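Local coordinates for methylated-DNA--protein-cysteine methyltransferase (Thermococcus kodakarensis, PDB 1MGT) that repairs O6-methylguanine and O4-methylthymine in DNA by moving the methyl group onto a cysteine of its own, a suicide reaction that inactivates it, at residues Glu98-Asn103 against Ile137-His142; Val109-Asp114 against Arg143-Asp148; Arg23-Ala28 against Ser85-Thr90; Ile16-Ser21 against Ser61-Lys66. All blocks are in the same frame, centred on the assembly; numbering follows the deposited sequence.

How the contacts relate
Contact 1 and contact 4 are the buried ones. Contact 2 and contact 3 are partly buried. Contact 3 is mainly polar; contact 2 joins backbone bonds to apolar packing. Contacts 3 and 4 share the antiparallel sheet of the N-terminal region: strands 12-20 and 24-30 are neighbours in it, and Val24 packs on Tyr63. Contacts 1 and 2 belong to the DNA-binding part of the chain and touch where Leu100 meets Val144. Contact 1 lies beside Cys141, the probable nucleophile, whereas contact 2 pairs two short parallel strands and ends at a sulfate. A bridge between the two halves runs from Val138 of contact 1 to Ile27 of contact 3. Contacts 2 and 4 are about 28 Å apart between centres.

Contact 1. Residues Glu98-Asn103 against Ile137-His142; sequences EWLTKN and IVVPCH
Leu100 and Pro140 pack flank to flank, their side chains heading opposite ways, with Leu100 CG 4.1 Å from Pro140 CG. The leucine sits on helix 91-103, and its CG lies anti to the backbone N (chi1 179°). From there the CD2 branch reaches the backbone around the proline, and Leu100 CD2 is 3.7 Å from Pro140 C. Leu100 CD2 also touches Val139 CG1 at 4.1 Å and comes alongside the CB of Cys141, the likely methyl acceptor.

Thr101 stands roughly square to Pro140. Thr101 OG1 is 3.5 Å from Pro140 CD and 3.7 Å from Val139 CG2. This hydroxyl has its polar partner within its own helix, the carbonyl of Tyr97. It can therefore lie among carbons. The other branch, Thr101 CG2, reaches toward the carbonyl of Val138, which is bonded to Asn77.

Pro140 is the centre of an inverse gamma turn, in which Cys141 N bonds to Val139 O at 2.9 Å. The turn overlaps the Pro-Cys-His-Arg motif of this family. Met130 also packs on both Leu100 and Cys141. Helix and active-site loop meet by van der Waals contact, with no hydrogen bond or salt bridge between the two segments, so close fit, not charge pairing, probably sets the loop against the helix.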
loop_
_atom_site.group_PDB
_atom_site.type_symbol
_atom_site.label_atom_id
_atom_site.label_comp_id
_atom_site.label_asym_id
_atom_site.label_seq_id
_atom_site.Cartn_x
_atom_site.Cartn_y
_atom_site.Cartn_z
ATOM N N GLU A 98 -3.605 -6.815 8.374
ATOM C CA GLU A 98 -5.007 -7.207 8.423
ATOM C C GLU A 98 -5.789 -6.355 9.435
ATOM O O GLU A 98 -6.900 -5.936 9.110
ATOM C CB GLU A 98 -5.127 -8.684 8.808
ATOM C CG GLU A 98 -4.735 -9.621 7.666
ATOM C CD GLU A 98 -4.846 -11.086 8.045
ATOM O OE1 GLU A 98 -5.022 -11.896 7.118
ATOM O OE2 GLU A 98 -4.736 -11.422 9.242
ATOM N N TRP A 99 -5.215 -6.134 10.609
ATOM C CA TRP A 99 -5.990 -5.334 11.612
ATOM C C TRP A 99 -6.269 -3.955 11.083
ATOM O O TRP A 99 -7.371 -3.397 11.166
ATOM C CB TRP A 99 -5.210 -5.285 12.938
ATOM C CG TRP A 99 -6.077 -4.744 14.059
ATOM C CD1 TRP A 99 -6.832 -5.501 14.917
ATOM C CD2 TRP A 99 -6.286 -3.375 14.410
ATOM N NE1 TRP A 99 -7.499 -4.666 15.805
ATOM C CE2 TRP A 99 -7.183 -3.368 15.515
ATOM C CE3 TRP A 99 -5.808 -2.163 13.937
ATOM C CZ2 TRP A 99 -7.603 -2.183 16.126
ATOM C CZ3 TRP A 99 -6.226 -0.978 14.534
ATOM C CH2 TRP A 99 -7.105 -1.020 15.630
ATOM N N LEU A 100 -5.230 -3.331 10.514
ATOM C CA LEU A 100 -5.336 -1.999 9.940
ATOM C C LEU A 100 -6.388 -1.950 8.846
ATOM O O LEU A 100 -7.231 -1.034 8.766
ATOM C CB LEU A 100 -3.947 -1.628 9.366
ATOM C CG LEU A 100 -3.828 -0.277 8.699
ATOM C CD1 LEU A 100 -4.092 0.835 9.748
ATOM C CD2 LEU A 100 -2.443 -0.101 8.077
ATOM N N THR A 101 -6.371 -2.941 7.943
ATOM C CA THR A 101 -7.308 -2.969 6.844
ATOM C C THR A 101 -8.747 -3.183 7.262
ATOM O O THR A 101 -9.674 -2.605 6.688
ATOM C CB THR A 101 -6.888 -4.089 5.834
ATOM O OG1 THR A 101 -5.516 -3.788 5.434
ATOM C CG2 THR A 101 -7.756 -4.022 4.593
ATOM N N LYS A 102 -8.969 -4.027 8.266
ATOM C CA LYS A 102 -10.334 -4.302 8.700
ATOM C C LYS A 102 -10.859 -3.264 9.690
ATOM O O LYS A 102 -12.081 -3.092 9.781
ATOM C CB LYS A 102 -10.340 -5.661 9.443
ATOM C CG LYS A 102 -10.285 -6.847 8.477
ATOM C CD LYS A 102 -10.335 -8.172 9.233
ATOM C CE LYS A 102 -9.773 -9.277 8.330
ATOM N NZ LYS A 102 -10.219 -10.636 8.764
ATOM N N ASN A 103 -9.956 -2.619 10.433
ATOM C CA ASN A 103 -10.487 -1.692 11.444
ATOM C C ASN A 103 -10.298 -0.218 11.268
ATOM O O ASN A 103 -11.053 0.535 11.940
ATOM C CB ASN A 103 -9.839 -2.115 12.802
ATOM C CG ASN A 103 -10.299 -3.498 13.202
ATOM O OD1 ASN A 103 -11.473 -3.682 13.528
ATOM N ND2 ASN A 103 -9.397 -4.473 13.153
ATOM N N ILE A 137 -1.970 1.626 -0.554
ATOM C CA ILE A 137 -3.307 1.897 -1.000
ATOM C C ILE A 137 -4.295 0.890 -0.415
ATOM O O ILE A 137 -5.156 1.250 0.407
ATOM C CB ILE A 137 -3.545 2.035 -2.506
ATOM C CG1 ILE A 137 -2.598 3.088 -3.114
ATOM C CG2 ILE A 137 -5.011 2.405 -2.807
ATOM C CD1 ILE A 137 -2.558 2.992 -4.637
ATOM N N VAL A 138 -4.198 -0.368 -0.788
ATOM C CA VAL A 138 -5.108 -1.403 -0.315
ATOM C C VAL A 138 -4.908 -1.641 1.178
ATOM O O VAL A 138 -5.950 -1.713 1.859
ATOM C CB VAL A 138 -5.019 -2.658 -1.176
ATOM C CG1 VAL A 138 -5.285 -2.256 -2.647
ATOM C CG2 VAL A 138 -3.641 -3.273 -1.100
ATOM N N VAL A 139 -3.699 -1.779 1.652
ATOM C CA VAL A 139 -3.452 -1.927 3.139
ATOM C C VAL A 139 -3.214 -0.456 3.443
ATOM O O VAL A 139 -2.248 0.164 2.941
ATOM C CB VAL A 139 -2.247 -2.818 3.424
ATOM C CG1 VAL A 139 -1.753 -2.628 4.860
ATOM C CG2 VAL A 139 -2.641 -4.282 3.200
ATOM N N PRO A 140 -4.152 0.196 4.118
ATOM C CA PRO A 140 -4.063 1.630 4.296
ATOM C C PRO A 140 -3.120 2.224 5.254
ATOM O O PRO A 140 -3.541 2.971 6.190
ATOM C CB PRO A 140 -5.553 1.984 4.529
ATOM C CG PRO A 140 -5.993 0.858 5.415
ATOM C CD PRO A 140 -5.370 -0.376 4.739
ATOM N N CYS A 141 -1.800 2.078 5.015
ATOM C CA CYS A 141 -0.795 2.634 5.897
ATOM C C CYS A 141 -0.756 4.158 5.834
ATOM O O CYS A 141 -0.183 4.769 6.757
ATOM C CB CYS A 141 0.578 2.004 5.615
ATOM S SG CYS A 141 1.177 2.405 3.967
ATOM N N HIS A 142 -1.422 4.771 4.870
ATOM C CA HIS A 142 -1.468 6.238 4.787
ATOM C C HIS A 142 -2.386 6.776 5.907
ATOM O O HIS A 142 -2.309 7.980 6.174
ATOM C CB HIS A 142 -1.984 6.721 3.454
ATOM C CG HIS A 142 -3.278 6.124 3.010
ATOM N ND1 HIS A 142 -3.343 4.822 2.533
ATOM C CD2 HIS A 142 -4.538 6.588 2.958
ATOM C CE1 HIS A 142 -4.585 4.526 2.213
ATOM N NE2 HIS A 142 -5.342 5.608 2.464
#

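Contact 2. Residues Val109-Asp114 against Arg143-Asp148; sequences VITYGD and RVVAHD. With SO4 (sulfate ion), chain B.
Ile110 and Val145 hold the centre of a short parallel ladder, with Val145 N bonded to Ile110 O at 2.8 Å. On one side of this bond Ile110 N donates to Arg143 O at 2.9 Å. On the other, Tyr112 N donates to Val145 O at 3.0 Å.

A sulfate ion, probably from the crystallisation liquor, ties the segments together at one end. His147 N donates to SO4 O2 at 2.7 Å, nearly straight at 169°. Gly113 N, at the start of helix 112-118, donates to SO4 O4 at 2.9 Å. Thr111 is the N-cap of that helix, its OG1 accepting from Asp114 N.

Packing covers both faces of the ladder. Val144 CG1 comes over one face of the Tyr112 ring, a CH-pi contact 3.9 Å from the ring centroid. Ile110 and Val144 lie side by side, CG2 to CG2 at 4.0 Å. On the face that carries Thr111 and Val145, the valine meets Val109 nearly perpendicularly.

Beyond the ladder, Arg143 forms a salt bridge with Glu167. Lys160 of helix 157-166 bonds the Val144 carbonyl. The strand pair lies in the DNA-binding region, whose family belongs to the helix-turn-helix clan. Strand 110-111 runs straight into helix 112-118, while strand 144-145 closely follows the active-site loop.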
loop_
_atom_site.group_PDB
_atom_site.type_symbol
_atom_site.label_atom_id
_atom_site.label_comp_id
_atom_site.label_asym_id
_atom_site.label_seq_id
_atom_site.Cartn_x
_atom_site.Cartn_y
_atom_site.Cartn_z
ATOM N N VAL A 109 -8.221 8.114 10.804
ATOM C CA VAL A 109 -6.790 7.890 10.934
ATOM C C VAL A 109 -6.522 7.249 12.301
ATOM O O VAL A 109 -7.469 7.069 13.076
ATOM C CB VAL A 109 -5.946 9.160 10.812
ATOM C CG1 VAL A 109 -6.125 9.844 9.439
ATOM C CG2 VAL A 109 -6.307 10.154 11.925
ATOM N N ILE A 110 -5.280 6.893 12.535
ATOM C CA ILE A 110 -4.885 6.299 13.828
ATOM C C ILE A 110 -3.412 6.634 13.990
ATOM O O ILE A 110 -2.675 6.726 12.993
ATOM C CB ILE A 110 -5.145 4.805 13.909
ATOM C CG1 ILE A 110 -4.974 4.323 15.370
ATOM C CG2 ILE A 110 -4.167 4.043 12.989
ATOM C CD1 ILE A 110 -5.753 3.053 15.665
ATOM N N THR A 111 -2.944 6.885 15.203
ATOM C CA THR A 111 -1.547 7.214 15.381
ATOM C C THR A 111 -0.717 5.947 15.468
ATOM O O THR A 111 -1.244 4.853 15.735
ATOM C CB THR A 111 -1.314 8.052 16.670
ATOM O OG1 THR A 111 -1.651 7.235 17.792
ATOM C CG2 THR A 111 -2.187 9.306 16.632
ATOM N N TYR A 112 0.592 6.075 15.261
ATOM C CA TYR A 112 1.463 4.910 15.385
ATOM C C TYR A 112 1.290 4.333 16.816
ATOM O O TYR A 112 1.213 3.142 16.990
ATOM C CB TYR A 112 2.940 5.270 15.269
ATOM C CG TYR A 112 3.325 5.614 13.846
ATOM C CD1 TYR A 112 3.395 6.949 13.473
ATOM C CD2 TYR A 112 3.598 4.632 12.908
ATOM C CE1 TYR A 112 3.739 7.301 12.185
ATOM C CE2 TYR A 112 3.947 4.977 11.611
ATOM C CZ TYR A 112 4.010 6.309 11.268
ATOM O OH TYR A 112 4.355 6.685 9.984
ATOM N N GLY A 113 1.294 5.259 17.797
ATOM C CA GLY A 113 1.147 4.845 19.177
ATOM C C GLY A 113 -0.148 4.119 19.481
ATOM O O GLY A 113 -0.109 3.127 20.227
ATOM N N ASP A 114 -1.292 4.578 18.981
ATOM C CA ASP A 114 -2.576 3.939 19.245
ATOM C C ASP A 114 -2.674 2.596 18.535
ATOM O O ASP A 114 -3.254 1.644 19.047
ATOM C CB ASP A 114 -3.744 4.846 18.805
ATOM C CG ASP A 114 -3.830 6.075 19.727
ATOM O OD1 ASP A 114 -3.198 6.078 20.791
ATOM O OD2 ASP A 114 -4.530 7.020 19.343
ATOM N N ARG A 143 -3.209 5.921 6.487
ATOM C CA ARG A 143 -4.110 6.361 7.581
ATOM C C ARG A 143 -3.394 6.316 8.928
ATOM O O ARG A 143 -3.999 6.684 9.958
ATOM C CB ARG A 143 -5.343 5.451 7.622
ATOM C CG ARG A 143 -6.181 5.639 6.349
ATOM C CD ARG A 143 -7.459 4.791 6.376
ATOM N NE ARG A 143 -7.951 4.755 4.985
ATOM C CZ ARG A 143 -8.667 3.781 4.452
ATOM N NH1 ARG A 143 -9.053 2.705 5.131
ATOM N NH2 ARG A 143 -8.994 3.900 3.146
ATOM N N VAL A 144 -2.148 5.891 8.955
ATOM C CA VAL A 144 -1.393 5.841 10.233
ATOM C C VAL A 144 -0.539 7.096 10.283
ATOM O O VAL A 144 0.326 7.307 9.418
ATOM C CB VAL A 144 -0.545 4.577 10.319
ATOM C CG1 VAL A 144 0.204 4.529 11.644
ATOM C CG2 VAL A 144 -1.412 3.334 10.113
ATOM N N VAL A 145 -0.849 7.984 11.229
ATOM C CA VAL A 145 -0.149 9.260 11.359
ATOM C C VAL A 145 0.568 9.435 12.692
ATOM O O VAL A 145 0.509 8.566 13.557
ATOM C CB VAL A 145 -1.164 10.425 11.215
ATOM C CG1 VAL A 145 -1.829 10.387 9.843
ATOM C CG2 VAL A 145 -2.272 10.309 12.280
ATOM N N ALA A 146 1.285 10.561 12.840
ATOM C CA ALA A 146 1.974 10.805 14.127
ATOM C C ALA A 146 0.978 11.535 15.032
ATOM O O ALA A 146 -0.020 12.055 14.555
ATOM C CB ALA A 146 3.226 11.639 13.941
ATOM N N HIS A 147 1.238 11.561 16.351
ATOM C CA HIS A 147 0.306 12.292 17.203
ATOM C C HIS A 147 0.435 13.792 16.937
ATOM O O HIS A 147 -0.524 14.502 17.203
ATOM C CB HIS A 147 0.565 12.020 18.694
ATOM C CG HIS A 147 1.799 12.703 19.200
ATOM N ND1 HIS A 147 3.045 12.135 19.163
ATOM C CD2 HIS A 147 1.948 13.939 19.757
ATOM C CE1 HIS A 147 3.922 12.992 19.684
ATOM N NE2 HIS A 147 3.273 14.086 20.041
ATOM N N ASP A 148 1.584 14.268 16.457
ATOM C CA ASP A 148 1.764 15.696 16.214
ATOM C C ASP A 148 2.000 16.073 14.769
ATOM O O ASP A 148 2.473 17.188 14.496
ATOM C CB ASP A 148 2.927 16.223 17.084
ATOM C CG ASP A 148 4.224 15.475 16.834
ATOM O OD1 ASP A 148 5.273 15.926 17.370
ATOM O OD2 ASP A 148 4.238 14.439 16.139
HETATM S S SO4 B . 3.273 8.671 17.678
HETATM O O1 SO4 B . 3.878 8.202 16.352
HETATM O O2 SO4 B . 3.186 10.153 17.593
HETATM O O3 SO4 B . 4.193 8.201 18.739
HETATM O O4 SO4 B . 1.929 8.086 17.845
#

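Contact 3. Residues Arg23-Ala28 against Ser85-Thr90; sequences RVQGIA and SFEGVT
Val24 O accepts from both Ser85 N and Ser85 OG, each at 2.9 Å. Ser85 N lies in the carbonyl plane, on a lone pair of Val24 O. Ser85 OG donates from above that plane, 38° out of it. The serine also forms an ST turn, with Ser85 OG accepting from Glu87 N at 3.0 Å. Its OG lies between the backbone N and the carbonyl carbon (chi1 74°), a position that lets it reach both partners. A type II beta turn from Phe86 to Val89 follows. The bonds thus tie the start of strand 24-30, an outer strand of the antiparallel sheet, to the loop that leads into helix 91-103. On the strand side, Gln25 and Gly26 form a classic beta bulge opposite Ile19.

A second polar link joins Gln25 to Glu87. Gln25 NE2 bonds Glu87 OE1 at 2.9 Å. The carboxylate oxygen lies in the amide plane of Gln25, but the two flat groups stand nearly perpendicular, at 86°. Gln25 NE2 also donates to the carbonyl of Ser53. A leucine in place of Gln25 would probably leave both Glu87 OE1 and the Ser53 carbonyl without this donor.

Water 1 bridges the backbones, donating to Gln25 O and Glu87 O at 2.7 Å each. At the exposed end, Arg23 bends at chi3 and lays its guanidinium flat over the serine, with Ser85 CA 3.6 Å above the plane and over its centre.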
loop_
_atom_site.group_PDB
_atom_site.type_symbol
_atom_site.label_atom_id
_atom_site.label_comp_id
_atom_site.label_asym_id
_atom_site.label_seq_id
_atom_site.Cartn_x
_atom_site.Cartn_y
_atom_site.Cartn_z
ATOM N N ARG A 23 -1.809 -14.304 -7.524
ATOM C CA ARG A 23 -2.392 -13.372 -6.560
ATOM C C ARG A 23 -1.410 -12.181 -6.519
ATOM O O ARG A 23 -0.305 -12.287 -7.073
ATOM C CB ARG A 23 -2.615 -13.979 -5.195
ATOM C CG ARG A 23 -3.954 -14.697 -5.013
ATOM C CD ARG A 23 -4.123 -15.115 -3.537
ATOM N NE ARG A 23 -2.968 -15.920 -3.149
ATOM C CZ ARG A 23 -2.724 -16.497 -1.983
ATOM N NH1 ARG A 23 -3.566 -16.389 -0.965
ATOM N NH2 ARG A 23 -1.603 -17.207 -1.822
ATOM N N VAL A 24 -1.787 -11.084 -5.889
ATOM C CA VAL A 24 -0.911 -9.917 -5.814
ATOM C C VAL A 24 0.283 -10.099 -4.915
ATOM O O VAL A 24 0.239 -10.531 -3.772
ATOM C CB VAL A 24 -1.739 -8.679 -5.394
ATOM C CG1 VAL A 24 -0.829 -7.473 -5.186
ATOM C CG2 VAL A 24 -2.846 -8.392 -6.398
ATOM N N GLN A 25 1.473 -9.729 -5.423
ATOM C CA GLN A 25 2.717 -9.808 -4.717
ATOM C C GLN A 25 3.189 -8.416 -4.275
ATOM O O GLN A 25 3.960 -8.284 -3.329
ATOM C CB GLN A 25 3.817 -10.391 -5.654
ATOM C CG GLN A 25 3.566 -11.881 -5.958
ATOM C CD GLN A 25 4.619 -12.422 -6.920
ATOM O OE1 GLN A 25 4.743 -11.875 -8.007
ATOM N NE2 GLN A 25 5.365 -13.458 -6.533
ATOM N N GLY A 26 2.781 -7.389 -5.038
ATOM C CA GLY A 26 3.256 -6.042 -4.628
ATOM C C GLY A 26 2.535 -4.975 -5.418
ATOM O O GLY A 26 2.065 -5.194 -6.548
ATOM N N ILE A 27 2.428 -3.791 -4.805
ATOM C CA ILE A 27 1.767 -2.663 -5.453
ATOM C C ILE A 27 2.613 -1.419 -5.228
ATOM O O ILE A 27 3.220 -1.293 -4.162
ATOM C CB ILE A 27 0.402 -2.346 -4.763
ATOM C CG1 ILE A 27 -0.544 -3.529 -4.894
ATOM C CG2 ILE A 27 -0.210 -1.069 -5.333
ATOM C CD1 ILE A 27 -1.751 -3.498 -3.965
ATOM N N ALA A 28 2.672 -0.541 -6.241
ATOM C CA ALA A 28 3.393 0.709 -6.086
ATOM C C ALA A 28 2.565 1.783 -6.824
ATOM O O ALA A 28 1.773 1.481 -7.692
ATOM C CB ALA A 28 4.809 0.721 -6.628
ATOM N N SER A 85 -1.276 -12.114 -1.937
ATOM C CA SER A 85 -0.630 -13.394 -1.675
ATOM C C SER A 85 0.047 -13.487 -0.329
ATOM O O SER A 85 0.263 -14.606 0.173
ATOM C CB SER A 85 0.450 -13.665 -2.753
ATOM O OG SER A 85 1.540 -12.797 -2.456
ATOM N N PHE A 86 0.453 -12.380 0.289
ATOM C CA PHE A 86 1.184 -12.346 1.527
ATOM C C PHE A 86 2.544 -13.021 1.394
ATOM O O PHE A 86 3.141 -13.421 2.392
ATOM C CB PHE A 86 0.437 -12.872 2.769
ATOM C CG PHE A 86 -0.605 -11.834 3.162
ATOM C CD1 PHE A 86 -1.917 -11.996 2.808
ATOM C CD2 PHE A 86 -0.189 -10.702 3.858
ATOM C CE1 PHE A 86 -2.880 -11.051 3.137
ATOM C CE2 PHE A 86 -1.155 -9.759 4.179
ATOM C CZ PHE A 86 -2.466 -9.926 3.831
ATOM N N GLU A 87 3.059 -13.148 0.163
ATOM C CA GLU A 87 4.384 -13.737 -0.018
ATOM C C GLU A 87 5.404 -12.692 0.446
ATOM O O GLU A 87 5.220 -11.511 0.127
ATOM C CB GLU A 87 4.643 -14.049 -1.510
ATOM C CG GLU A 87 3.851 -15.237 -2.023
ATOM C CD GLU A 87 4.022 -15.489 -3.517
ATOM O OE1 GLU A 87 4.967 -15.009 -4.148
ATOM O OE2 GLU A 87 3.187 -16.183 -4.123
ATOM N N GLY A 88 6.401 -13.097 1.209
ATOM C CA GLY A 88 7.439 -12.234 1.733
ATOM C C GLY A 88 6.923 -11.333 2.887
ATOM O O GLY A 88 7.537 -10.302 3.134
ATOM N N VAL A 89 5.836 -11.718 3.513
ATOM C CA VAL A 89 5.282 -10.897 4.638
ATOM C C VAL A 89 5.387 -11.774 5.890
ATOM O O VAL A 89 4.968 -12.944 5.802
ATOM C CB VAL A 89 3.844 -10.473 4.352
ATOM C CG1 VAL A 89 3.211 -9.688 5.526
ATOM C CG2 VAL A 89 3.784 -9.560 3.120
ATOM N N THR A 90 5.973 -11.276 6.952
ATOM C CA THR A 90 6.095 -12.088 8.192
ATOM C C THR A 90 4.743 -12.199 8.879
ATOM O O THR A 90 3.798 -11.429 8.650
ATOM C CB THR A 90 7.104 -11.501 9.176
ATOM O OG1 THR A 90 6.617 -10.259 9.728
ATOM C CG2 THR A 90 8.478 -11.263 8.576
HETATM O O HOH W 1 3.515 -10.278 -1.508
#

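Contact 4. Residues Ile16-Ser21 against Ser61-Lys66; sequences IGVIFS and SDYPEK
Phe20 and Tyr63 meet obliquely, with ring planes at 59° and centroids 5.4 Å apart. Tyr63 CD1 comes over one face of the Phe20 ring, offset toward its rim, and lies 3.8 Å from Phe20 CG. The far end of the phenylalanine reaches Ser61, where Phe20 CZ is 3.7 Å from Ser61 CB. A chi1 of 62° tucks the Phe20 ring back over its own backbone, and from there it can touch both residues. With the Phe20 ring cut back to an alanine, a gap is likely to open between Ser61 and Tyr63, and the tyrosine ring would probably be more able to turn.

Next along the strand, Val18 points across the Tyr63 side chain. Val18 CG1 touches Tyr63 CB at 3.7 Å, while Val18 CG2 meets Pro64 CG at 4.1 Å. Ile16 CD1 approaches the Pro64 carbonyl.

Ser61 fixes the start of the helix. Ser61 OG accepts from Tyr63 N at 3.1 Å, a capping bond, and is also bonded to Ser3 of strand 2-9. Val24 of strand 24-30 packs on both Val18 and Tyr63.

Ile16, Val18 and Phe20 thus carry the first turn of helix 63-71. A helix laid on an antiparallel sheet fits the RNase H-like N-terminal domain of this family.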
loop_
_atom_site.group_PDB
_atom_site.type_symbol
_atom_site.label_atom_id
_atom_site.label_comp_id
_atom_site.label_asym_id
_atom_site.label_seq_id
_atom_site.Cartn_x
_atom_site.Cartn_y
_atom_site.Cartn_z
ATOM N N ILE A 16 -0.258 3.384 -11.410
ATOM C CA ILE A 16 -0.311 2.271 -10.458
ATOM C C ILE A 16 0.374 1.046 -11.098
ATOM O O ILE A 16 0.091 0.764 -12.261
ATOM C CB ILE A 16 -1.758 1.952 -10.074
ATOM C CG1 ILE A 16 -2.382 3.115 -9.256
ATOM C CG2 ILE A 16 -1.851 0.675 -9.242
ATOM C CD1 ILE A 16 -3.891 2.913 -9.056
ATOM N N GLY A 17 1.231 0.382 -10.320
ATOM C CA GLY A 17 1.934 -0.798 -10.860
ATOM C C GLY A 17 1.610 -1.965 -9.926
ATOM O O GLY A 17 1.586 -1.750 -8.711
ATOM N N VAL A 18 1.314 -3.137 -10.454
ATOM C CA VAL A 18 0.994 -4.296 -9.639
ATOM C C VAL A 18 1.866 -5.496 -10.084
ATOM O O VAL A 18 1.885 -5.802 -11.276
ATOM C CB VAL A 18 -0.487 -4.698 -9.755
ATOM C CG1 VAL A 18 -0.785 -5.905 -8.849
ATOM C CG2 VAL A 18 -1.426 -3.549 -9.357
ATOM N N ILE A 19 2.600 -6.028 -9.140
ATOM C CA ILE A 19 3.436 -7.212 -9.394
ATOM C C ILE A 19 2.537 -8.369 -8.991
ATOM O O ILE A 19 1.950 -8.349 -7.885
ATOM C CB ILE A 19 4.698 -7.203 -8.544
ATOM C CG1 ILE A 19 5.520 -5.919 -8.805
ATOM C CG2 ILE A 19 5.485 -8.478 -8.821
ATOM C CD1 ILE A 19 6.775 -5.839 -7.927
ATOM N N PHE A 20 2.367 -9.378 -9.842
ATOM C CA PHE A 20 1.468 -10.463 -9.461
ATOM C C PHE A 20 1.897 -11.779 -10.118
ATOM O O PHE A 20 2.627 -11.767 -11.110
ATOM C CB PHE A 20 0.033 -10.171 -9.917
ATOM C CG PHE A 20 -0.156 -10.040 -11.405
ATOM C CD1 PHE A 20 -0.658 -11.132 -12.127
ATOM C CD2 PHE A 20 0.141 -8.883 -12.071
ATOM C CE1 PHE A 20 -0.838 -11.032 -13.501
ATOM C CE2 PHE A 20 -0.024 -8.780 -13.445
ATOM C CZ PHE A 20 -0.530 -9.858 -14.165
ATOM N N SER A 21 1.438 -12.845 -9.529
ATOM C CA SER A 21 1.719 -14.206 -10.021
ATOM C C SER A 21 0.594 -15.065 -9.451
ATOM O O SER A 21 0.817 -15.657 -8.378
ATOM C CB SER A 21 3.050 -14.675 -9.443
ATOM O OG SER A 21 3.357 -15.977 -9.912
ATOM N N SER A 61 -3.717 -6.849 -17.213
ATOM C CA SER A 61 -4.447 -7.425 -16.088
ATOM C C SER A 61 -5.424 -6.350 -15.579
ATOM O O SER A 61 -5.294 -5.202 -15.985
ATOM C CB SER A 61 -3.601 -7.993 -14.998
ATOM O OG SER A 61 -3.424 -7.148 -13.891
ATOM N N ASP A 62 -6.370 -6.799 -14.773
ATOM C CA ASP A 62 -7.339 -5.846 -14.236
ATOM C C ASP A 62 -6.934 -5.405 -12.829
ATOM O O ASP A 62 -7.672 -4.637 -12.208
ATOM C CB ASP A 62 -8.746 -6.423 -14.234
ATOM C CG ASP A 62 -8.946 -7.604 -13.340
ATOM O OD1 ASP A 62 -10.122 -8.003 -13.114
ATOM O OD2 ASP A 62 -7.964 -8.191 -12.841
ATOM N N TYR A 63 -5.774 -5.819 -12.342
ATOM C CA TYR A 63 -5.324 -5.442 -11.005
ATOM C C TYR A 63 -5.169 -3.956 -10.786
ATOM O O TYR A 63 -5.669 -3.419 -9.766
ATOM C CB TYR A 63 -4.077 -6.206 -10.597
ATOM C CG TYR A 63 -4.358 -7.610 -10.108
ATOM C CD1 TYR A 63 -3.646 -8.677 -10.638
ATOM C CD2 TYR A 63 -5.303 -7.872 -9.131
ATOM C CE1 TYR A 63 -3.878 -9.972 -10.197
ATOM C CE2 TYR A 63 -5.542 -9.161 -8.694
ATOM C CZ TYR A 63 -4.826 -10.196 -9.226
ATOM O OH TYR A 63 -5.048 -11.501 -8.806
ATOM N N PRO A 64 -4.513 -3.224 -11.672
ATOM C CA PRO A 64 -4.362 -1.785 -11.527
ATOM C C PRO A 64 -5.721 -1.103 -11.383
ATOM O O PRO A 64 -5.905 -0.225 -10.526
ATOM C CB PRO A 64 -3.641 -1.350 -12.795
ATOM C CG PRO A 64 -2.809 -2.595 -13.126
ATOM C CD PRO A 64 -3.818 -3.726 -12.886
ATOM N N GLU A 65 -6.701 -1.474 -12.190
ATOM C CA GLU A 65 -8.022 -0.877 -12.092
ATOM C C GLU A 65 -8.678 -1.248 -10.751
ATOM O O GLU A 65 -9.382 -0.414 -10.199
ATOM C CB GLU A 65 -8.934 -1.274 -13.245
ATOM C CG GLU A 65 -10.236 -0.452 -13.240
ATOM C CD GLU A 65 -11.232 -0.934 -14.266
ATOM O OE1 GLU A 65 -12.303 -0.296 -14.414
ATOM O OE2 GLU A 65 -10.969 -1.952 -14.943
ATOM N N LYS A 66 -8.477 -2.457 -10.259
ATOM C CA LYS A 66 -9.103 -2.827 -8.962
ATOM C C LYS A 66 -8.496 -1.980 -7.849
ATOM O O LYS A 66 -9.211 -1.477 -6.974
ATOM C CB LYS A 66 -8.907 -4.297 -8.660
ATOM C CG LYS A 66 -9.775 -5.231 -9.497
ATOM C CD LYS A 66 -9.387 -6.660 -9.123
ATOM C CE LYS A 66 -10.243 -7.694 -9.851
ATOM N NZ LYS A 66 -9.670 -9.057 -9.540
#